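Local coordinates for putative glycoside hydrolase (Bacteroides ovatus, PDB 4ONZ), which is a putative glycoside hydrolase of unestablished precise role, probably with the five-bladed beta-propeller fold of its family, at residues S29-E34 / M95-N100; L66-D71 / C119-V124; T81-Y86 / D99-F104. One frame throughout, in Å; residues are numbered along the deposited sequence.

Interaction 1 (S29-E34 / M95-N100); sequences SPQPTE and MKRLDN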
# COMPACT_ATOMS: atom_id res chain seq x y z
N SER A 29 6.37 -14.86 -6.88
CA SER A 29 6.11 -14.90 -8.32
C SER A 29 4.83 -15.70 -8.59
O SER A 29 4.41 -16.49 -7.75
CB SER A 29 7.29 -15.55 -9.04
OG SER A 29 8.47 -14.76 -8.90
N PRO A 30 4.22 -15.48 -9.77
CA PRO A 30 2.99 -16.20 -10.09
C PRO A 30 3.16 -17.72 -10.22
O PRO A 30 4.26 -18.21 -10.50
CB PRO A 30 2.52 -15.57 -11.43
CG PRO A 30 3.66 -14.73 -11.91
CD PRO A 30 4.48 -14.38 -10.71
N GLN A 31 2.06 -18.43 -9.97
CA GLN A 31 2.00 -19.89 -10.00
C GLN A 31 0.62 -20.30 -10.50
O GLN A 31 -0.33 -19.53 -10.35
CB GLN A 31 2.14 -20.44 -8.59
CG GLN A 31 3.42 -20.11 -7.86
CD GLN A 31 3.43 -20.65 -6.45
OE1 GLN A 31 2.39 -20.94 -5.87
NE2 GLN A 31 4.62 -20.79 -5.89
N PRO A 32 0.48 -21.52 -11.03
CA PRO A 32 -0.83 -21.97 -11.53
C PRO A 32 -1.74 -22.57 -10.44
O PRO A 32 -2.68 -23.29 -10.76
CB PRO A 32 -0.45 -23.02 -12.58
CG PRO A 32 0.84 -23.59 -12.10
CD PRO A 32 1.53 -22.55 -11.24
N THR A 33 -1.47 -22.26 -9.17
CA THR A 33 -2.25 -22.76 -8.03
C THR A 33 -3.74 -22.46 -8.17
O THR A 33 -4.11 -21.34 -8.51
CB THR A 33 -1.77 -22.09 -6.73
OG1 THR A 33 -0.34 -22.03 -6.71
CG2 THR A 33 -2.29 -22.84 -5.49
N GLU A 34 -4.58 -23.44 -7.87
CA GLU A 34 -6.04 -23.29 -7.98
C GLU A 34 -6.76 -23.16 -6.65
O GLU A 34 -6.22 -23.53 -5.60
CB GLU A 34 -6.62 -24.51 -8.70
CG GLU A 34 -6.22 -24.62 -10.16
CD GLU A 34 -6.62 -25.94 -10.79
OE1 GLU A 34 -7.13 -26.84 -10.09
OE2 GLU A 34 -6.40 -26.07 -12.01
N MSE A 95 9.48 -17.23 1.65
CA MSE A 95 8.03 -17.11 1.78
C MSE A 95 7.33 -18.44 1.74
O MSE A 95 7.60 -19.27 0.88
CB MSE A 95 7.50 -16.30 0.59
CG MSE A 95 8.06 -14.88 0.49
SE MSE A 95 7.27 -13.70 1.84
CE MSE A 95 8.79 -12.49 2.14
N LYS A 96 6.43 -18.66 2.70
CA LYS A 96 5.59 -19.86 2.75
C LYS A 96 4.19 -19.37 2.42
O LYS A 96 3.61 -18.61 3.20
CB LYS A 96 5.66 -20.50 4.14
CG LYS A 96 4.82 -21.76 4.32
CD LYS A 96 4.97 -22.30 5.74
CE LYS A 96 3.95 -23.38 6.06
NZ LYS A 96 4.01 -24.53 5.12
N ARG A 97 3.66 -19.79 1.28
CA ARG A 97 2.36 -19.32 0.79
C ARG A 97 1.22 -20.32 0.96
O ARG A 97 1.43 -21.52 0.96
CB ARG A 97 2.50 -18.95 -0.68
CG ARG A 97 3.49 -17.81 -0.90
CD ARG A 97 4.11 -17.82 -2.29
NE ARG A 97 3.17 -17.58 -3.38
CZ ARG A 97 3.54 -17.49 -4.66
NH1 ARG A 97 4.82 -17.61 -5.01
NH2 ARG A 97 2.63 -17.25 -5.59
N LEU A 98 -0.00 -19.80 1.12
CA LEU A 98 -1.20 -20.62 1.22
C LEU A 98 -1.73 -20.86 -0.19
O LEU A 98 -1.64 -19.97 -1.05
CB LEU A 98 -2.29 -19.94 2.05
CG LEU A 98 -1.99 -19.61 3.51
CD1 LEU A 98 -3.17 -18.88 4.14
CD2 LEU A 98 -1.64 -20.86 4.30
N ASP A 99 -2.29 -22.04 -0.41
CA ASP A 99 -2.86 -22.39 -1.71
C ASP A 99 -4.15 -21.64 -2.05
O ASP A 99 -4.52 -21.56 -3.21
CB ASP A 99 -3.14 -23.89 -1.80
CG ASP A 99 -1.87 -24.72 -1.94
OD1 ASP A 99 -0.78 -24.14 -2.15
OD2 ASP A 99 -1.99 -25.95 -1.85
N ASN A 100 -4.83 -21.12 -1.03
CA ASN A 100 -6.05 -20.35 -1.25
C ASN A 100 -5.83 -18.88 -0.92
O ASN A 100 -5.11 -18.56 0.02
CB ASN A 100 -7.19 -20.86 -0.38
CG ASN A 100 -7.65 -22.26 -0.77
OD1 ASN A 100 -7.03 -22.94 -1.59
ND2 ASN A 100 -8.75 -22.70 -0.17
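The backbone oxygen of S29 accepts hydrogen bonds from both terminal nitrogens of R97. NH1 of R97 lies 3.0 Å from S29 O, and NH2 of R97 lies 2.9 Å from the same S29 O. The guanidinium approaches end-on, with the oxygen near its plane. Two donors share one acceptor, so neither bond is straight: the N-H...O angles are 138° and 142°. The R97 chain bends at its third torsion, which swings the guanidinium up to this loop.

Q31 comes next and lies over one face of that guanidinium. Its CG sits beside the backbone N, and the chain then runs extended to the amide. Q31 CD is 3.6 Å from R97 CZ. The amide and guanidinium planes are 18° apart, so the two groups stack, offset toward the guanidinium rim. Q31 NE2 comes within 3.3 Å of R97 NH1, but both are donors and do not bond.

R97 belongs to strand 96-97, an edge strand of a four-stranded antiparallel sheet, consistent with one blade of a propeller. Segment 29-34 is the loop that leads into strand 34-37. E47 ties the two together: it forms a salt bridge with R97 NH2 and a hydrogen bond with T33 OG1. The hydroxyl of Y67 is hydrogen-bonded to R97 NE.

T33 turns its methyl, anti to the backbone N, onto D99. Its CG2 lies 3.4 Å from D99 O and 3.9 Å from D99 OD1. D99 O also has a hydrogen bond from W46 NE1. At E34 two carbonyl oxygens pass, E34 O 3.5 Å from D99 O, and neither can donate.

Interaction 2 (L66-D71 / C119-V124); sequences LYRAED and CEDPRV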
# COMPACT_ATOMS: atom_id res chain seq x y z
N LEU A 66 0.95 -9.80 2.19
CA LEU A 66 -0.39 -9.99 1.64
C LEU A 66 -0.35 -9.38 0.24
O LEU A 66 -0.39 -8.16 0.07
CB LEU A 66 -1.41 -9.33 2.55
CG LEU A 66 -1.49 -10.00 3.94
CD1 LEU A 66 -2.01 -9.09 5.03
CD2 LEU A 66 -2.32 -11.28 3.86
N TYR A 67 -0.24 -10.23 -0.76
CA TYR A 67 -0.03 -9.77 -2.13
C TYR A 67 -1.24 -9.78 -3.03
O TYR A 67 -2.08 -10.66 -2.95
CB TYR A 67 1.08 -10.61 -2.78
CG TYR A 67 0.87 -12.12 -2.79
CD1 TYR A 67 1.23 -12.90 -1.70
CD2 TYR A 67 0.36 -12.76 -3.91
CE1 TYR A 67 1.06 -14.28 -1.71
CE2 TYR A 67 0.21 -14.15 -3.93
CZ TYR A 67 0.57 -14.90 -2.84
OH TYR A 67 0.39 -16.28 -2.86
N ARG A 68 -1.32 -8.77 -3.91
CA ARG A 68 -2.32 -8.76 -4.95
C ARG A 68 -1.99 -9.86 -5.96
O ARG A 68 -0.85 -9.95 -6.43
CB ARG A 68 -2.34 -7.42 -5.68
CG ARG A 68 -3.37 -7.39 -6.79
CD ARG A 68 -3.42 -6.02 -7.41
NE ARG A 68 -4.21 -5.96 -8.64
CZ ARG A 68 -4.33 -4.86 -9.38
NH1 ARG A 68 -3.73 -3.75 -9.01
NH2 ARG A 68 -5.05 -4.87 -10.50
N ALA A 69 -2.98 -10.67 -6.31
CA ALA A 69 -2.80 -11.74 -7.29
C ALA A 69 -3.87 -11.64 -8.35
O ALA A 69 -5.04 -11.40 -8.03
CB ALA A 69 -2.91 -13.09 -6.60
N GLU A 70 -3.47 -11.82 -9.61
CA GLU A 70 -4.43 -11.82 -10.72
C GLU A 70 -4.45 -13.15 -11.46
O GLU A 70 -3.40 -13.78 -11.66
CB GLU A 70 -4.14 -10.69 -11.72
CG GLU A 70 -4.40 -9.31 -11.16
CD GLU A 70 -4.32 -8.22 -12.21
OE1 GLU A 70 -3.48 -8.30 -13.13
OE2 GLU A 70 -5.11 -7.26 -12.10
N ASP A 71 -5.66 -13.54 -11.86
CA ASP A 71 -5.90 -14.78 -12.60
C ASP A 71 -5.78 -14.53 -14.12
O ASP A 71 -5.38 -13.44 -14.54
CB ASP A 71 -7.27 -15.40 -12.21
CG ASP A 71 -8.48 -14.49 -12.53
OD1 ASP A 71 -8.35 -13.52 -13.32
OD2 ASP A 71 -9.58 -14.78 -11.99
N CYS A 119 -10.46 -7.52 -5.32
CA CYS A 119 -9.81 -6.79 -4.26
C CYS A 119 -8.33 -6.58 -4.59
O CYS A 119 -7.55 -7.55 -4.69
CB CYS A 119 -9.99 -7.61 -2.98
SG CYS A 119 -11.66 -8.30 -2.76
N GLU A 120 -7.95 -5.32 -4.74
CA GLU A 120 -6.62 -4.91 -5.15
C GLU A 120 -5.86 -4.09 -4.12
O GLU A 120 -6.44 -3.48 -3.23
CB GLU A 120 -6.72 -3.98 -6.38
CG GLU A 120 -7.60 -4.46 -7.53
CD GLU A 120 -7.75 -3.42 -8.64
OE1 GLU A 120 -7.35 -2.25 -8.43
OE2 GLU A 120 -8.28 -3.77 -9.72
N ASP A 121 -4.54 -4.09 -4.31
CA ASP A 121 -3.61 -3.19 -3.64
C ASP A 121 -3.85 -2.94 -2.15
O ASP A 121 -4.23 -1.85 -1.75
CB ASP A 121 -3.64 -1.85 -4.37
CG ASP A 121 -3.26 -1.96 -5.85
OD1 ASP A 121 -2.92 -3.04 -6.33
OD2 ASP A 121 -3.29 -0.91 -6.53
N PRO A 122 -3.62 -3.96 -1.32
CA PRO A 122 -3.81 -3.79 0.11
C PRO A 122 -2.69 -3.02 0.81
O PRO A 122 -1.54 -3.04 0.38
CB PRO A 122 -3.81 -5.23 0.62
CG PRO A 122 -2.90 -5.95 -0.33
CD PRO A 122 -3.22 -5.33 -1.66
N ARG A 123 -3.06 -2.35 1.89
CA ARG A 123 -2.12 -1.75 2.81
C ARG A 123 -2.63 -2.16 4.17
O ARG A 123 -3.83 -2.04 4.44
CB ARG A 123 -2.06 -0.23 2.66
CG ARG A 123 -1.40 0.18 1.36
CD ARG A 123 -1.77 1.58 0.93
NE ARG A 123 -1.06 1.96 -0.29
CZ ARG A 123 -1.37 1.54 -1.52
NH1 ARG A 123 -2.41 0.74 -1.74
NH2 ARG A 123 -0.65 1.96 -2.56
N VAL A 124 -1.74 -2.67 5.01
CA VAL A 124 -2.14 -3.17 6.32
C VAL A 124 -1.37 -2.56 7.49
O VAL A 124 -0.16 -2.37 7.43
CB VAL A 124 -1.98 -4.71 6.36
CG1 VAL A 124 -2.24 -5.26 7.77
CG2 VAL A 124 -2.92 -5.35 5.35
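A salt-bridge network sits at the buried seam between two successive four-stranded sheets, consistent with neighbouring blades of a propeller. Strand 66-70 belongs to one sheet. Strand 119-124 lies at the edge of the next. The two strands run nearly antiparallel, at 171°, with axes 6.4 Å apart, and they meet mainly through side chains.

R68 carries the polar half. With CG anti to the backbone N (chi1 179°) and the chain extended to NE, the guanidinium spans the gap to E120 and D121. R68 NH1 donates to D121 OD1 at 2.9 Å, on the syn side of the carboxylate but tilted from its plane. E120 lies alongside R68, its CG over the centre of one guanidinium face. The E120 carboxylate stacks 11° from the guanidinium plane. E120 OE2 is 3.5 Å from R68 NH2, a pairing of charges alone. R68 NH2 instead donates to E70 OE2 at 2.9 Å. R68 NE is hydrogen-bonded to S82 OG, and D121 OD1 to N53 ND2. The D121 side chain is about 3 Å from an unknown ligand.

The apolar contact is smaller: L66 CD1 meets V124 CG2 at 3.9 Å. Separately, P122 CG packs on a backbone oxygen, 3.4 Å from L66 O.

R68 thus brings a positive charge into an acidic cluster. Its NH2 pairs with both E70 OE2 and E120 OE2, which are 5.3 Å apart, and would probably offset their like charges.

Interaction 3 (T81-Y86 / D99-F104); sequences TSRVGY and DNPVLF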
# COMPACT_ATOMS: atom_id res chain seq x y z
N THR A 81 -9.60 -10.83 -12.43
CA THR A 81 -10.10 -10.63 -11.07
C THR A 81 -8.89 -10.61 -10.12
O THR A 81 -8.00 -11.45 -10.23
CB THR A 81 -11.09 -11.74 -10.65
OG1 THR A 81 -12.25 -11.67 -11.48
CG2 THR A 81 -11.52 -11.57 -9.19
N SER A 82 -8.86 -9.62 -9.23
CA SER A 82 -7.79 -9.51 -8.23
C SER A 82 -8.22 -10.14 -6.92
O SER A 82 -9.36 -9.98 -6.46
CB SER A 82 -7.42 -8.04 -7.96
OG SER A 82 -6.62 -7.51 -8.98
N ARG A 83 -7.30 -10.89 -6.32
CA ARG A 83 -7.52 -11.49 -5.00
C ARG A 83 -6.23 -11.30 -4.18
O ARG A 83 -5.16 -11.08 -4.74
CB ARG A 83 -7.91 -12.96 -5.13
CG ARG A 83 -9.17 -13.18 -5.93
CD ARG A 83 -9.47 -14.66 -6.13
NE ARG A 83 -10.65 -14.89 -6.96
CZ ARG A 83 -10.68 -14.92 -8.29
NH1 ARG A 83 -9.60 -14.67 -9.01
NH2 ARG A 83 -11.82 -15.19 -8.92
N VAL A 84 -6.34 -11.37 -2.87
CA VAL A 84 -5.18 -11.18 -1.99
C VAL A 84 -4.66 -12.51 -1.44
O VAL A 84 -5.42 -13.30 -0.87
CB VAL A 84 -5.53 -10.25 -0.81
CG1 VAL A 84 -4.32 -10.07 0.09
CG2 VAL A 84 -5.99 -8.89 -1.35
N GLY A 85 -3.37 -12.74 -1.63
CA GLY A 85 -2.69 -13.95 -1.16
C GLY A 85 -1.95 -13.68 0.13
O GLY A 85 -1.65 -12.53 0.45
N TYR A 86 -1.61 -14.75 0.82
CA TYR A 86 -0.90 -14.71 2.09
C TYR A 86 0.44 -15.44 1.95
O TYR A 86 0.49 -16.54 1.40
CB TYR A 86 -1.75 -15.42 3.15
CG TYR A 86 -1.09 -15.64 4.51
CD1 TYR A 86 -0.18 -16.69 4.71
CD2 TYR A 86 -1.43 -14.85 5.60
CE1 TYR A 86 0.40 -16.90 5.95
CE2 TYR A 86 -0.86 -15.07 6.85
CZ TYR A 86 0.06 -16.09 7.02
OH TYR A 86 0.63 -16.29 8.26
N ASP A 99 -2.29 -22.04 -0.41
CA ASP A 99 -2.86 -22.39 -1.71
C ASP A 99 -4.15 -21.64 -2.05
O ASP A 99 -4.52 -21.56 -3.21
CB ASP A 99 -3.14 -23.89 -1.80
CG ASP A 99 -1.87 -24.72 -1.94
OD1 ASP A 99 -0.78 -24.14 -2.15
OD2 ASP A 99 -1.99 -25.95 -1.85
N ASN A 100 -4.83 -21.12 -1.03
CA ASN A 100 -6.05 -20.35 -1.25
C ASN A 100 -5.83 -18.88 -0.92
O ASN A 100 -5.11 -18.56 0.02
CB ASN A 100 -7.19 -20.86 -0.38
CG ASN A 100 -7.65 -22.26 -0.77
OD1 ASN A 100 -7.03 -22.94 -1.59
ND2 ASN A 100 -8.75 -22.70 -0.17
N PRO A 101 -6.48 -17.97 -1.68
CA PRO A 101 -6.34 -16.55 -1.37
C PRO A 101 -7.08 -16.25 -0.09
O PRO A 101 -7.96 -17.03 0.31
CB PRO A 101 -7.00 -15.87 -2.56
CG PRO A 101 -8.06 -16.84 -2.98
CD PRO A 101 -7.42 -18.19 -2.78
N VAL A 102 -6.76 -15.13 0.55
CA VAL A 102 -7.40 -14.79 1.83
C VAL A 102 -8.41 -13.64 1.76
O VAL A 102 -9.09 -13.38 2.75
CB VAL A 102 -6.35 -14.52 2.94
CG1 VAL A 102 -5.54 -15.78 3.19
CG2 VAL A 102 -5.45 -13.35 2.57
N LEU A 103 -8.48 -12.93 0.63
CA LEU A 103 -9.49 -11.89 0.43
C LEU A 103 -9.84 -11.94 -1.05
O LEU A 103 -8.96 -11.82 -1.91
CB LEU A 103 -9.01 -10.48 0.82
CG LEU A 103 -10.08 -9.38 0.72
CD1 LEU A 103 -11.22 -9.62 1.70
CD2 LEU A 103 -9.50 -8.00 0.98
N PHE A 104 -11.12 -12.12 -1.33
CA PHE A 104 -11.59 -12.31 -2.69
C PHE A 104 -13.08 -12.04 -2.79
O PHE A 104 -13.77 -12.01 -1.78
CB PHE A 104 -11.29 -13.76 -3.10
CG PHE A 104 -11.70 -14.78 -2.06
CD1 PHE A 104 -12.98 -15.33 -2.05
CD2 PHE A 104 -10.79 -15.22 -1.10
CE1 PHE A 104 -13.35 -16.27 -1.10
CE2 PHE A 104 -11.15 -16.17 -0.14
CZ PHE A 104 -12.44 -16.69 -0.14
O HOH W 1 -2.65 -17.29 -0.13
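At the edge of the R83 guanidinium, near its plane, lies F104 CB. T81 CG2 covers one face, over the centre. Beside this group the backbones meet in a classic beta bulge, where V102 and L103 both face V84 of strand 82-86. The F104 ring is inclined 39° to the guanidinium; its CG stands between the backbone N and the carbonyl carbon (chi1 47°), which turns the ring away from R83. F35 meets this ring edge-to-face. The charged end of R83 goes to D71, through a salt bridge at NH1.

In the bulge, V84 N donates to L103 O at 2.8 Å, nearly straight at 173°. V102 N donates to V84 O at 2.7 Å. L103 N adds a weak bond to V84 O at 3.4 Å, so this oxygen takes two donors.

Apolar groups pack around the bulge. V84 CB and L103 CB are 3.8 Å apart, with the side chains pointing the same way. V102 CG1 touches Y86 CB, also at 3.8 Å. The ring of P101 runs alongside the stem of R83. Where the strand and the loop part, a water bridges them: it accepts from Y86 N at 2.9 Å and donates to N100 O at 2.8 Å.

Overall arrangement
All three contacts reach the same sheet, the antiparallel one of strands 50-59, 62-70, 82-89 and 96-97. Interaction 1 is a surface contact; its centre lies about 20 Å from the centre of the chain. Interactions 2 and 3 are buried, and interaction 2 lies deepest, its centre about 9 Å from the chain's centre. Their chemistry differs accordingly. Interaction 1 joins a loop to the edge strand through an arginine on a carbonyl. Interaction 2 joins two sheets by ion pairs. Interaction 3 holds a loop to its own sheet by backbone bonds. Y67 and R97 are the joint between interactions 1 and 2. Backbone bonds A69 N to R83 O and G85 N to Y67 O join 2 and 3. Interactions 1 and 3 share D99 and N100.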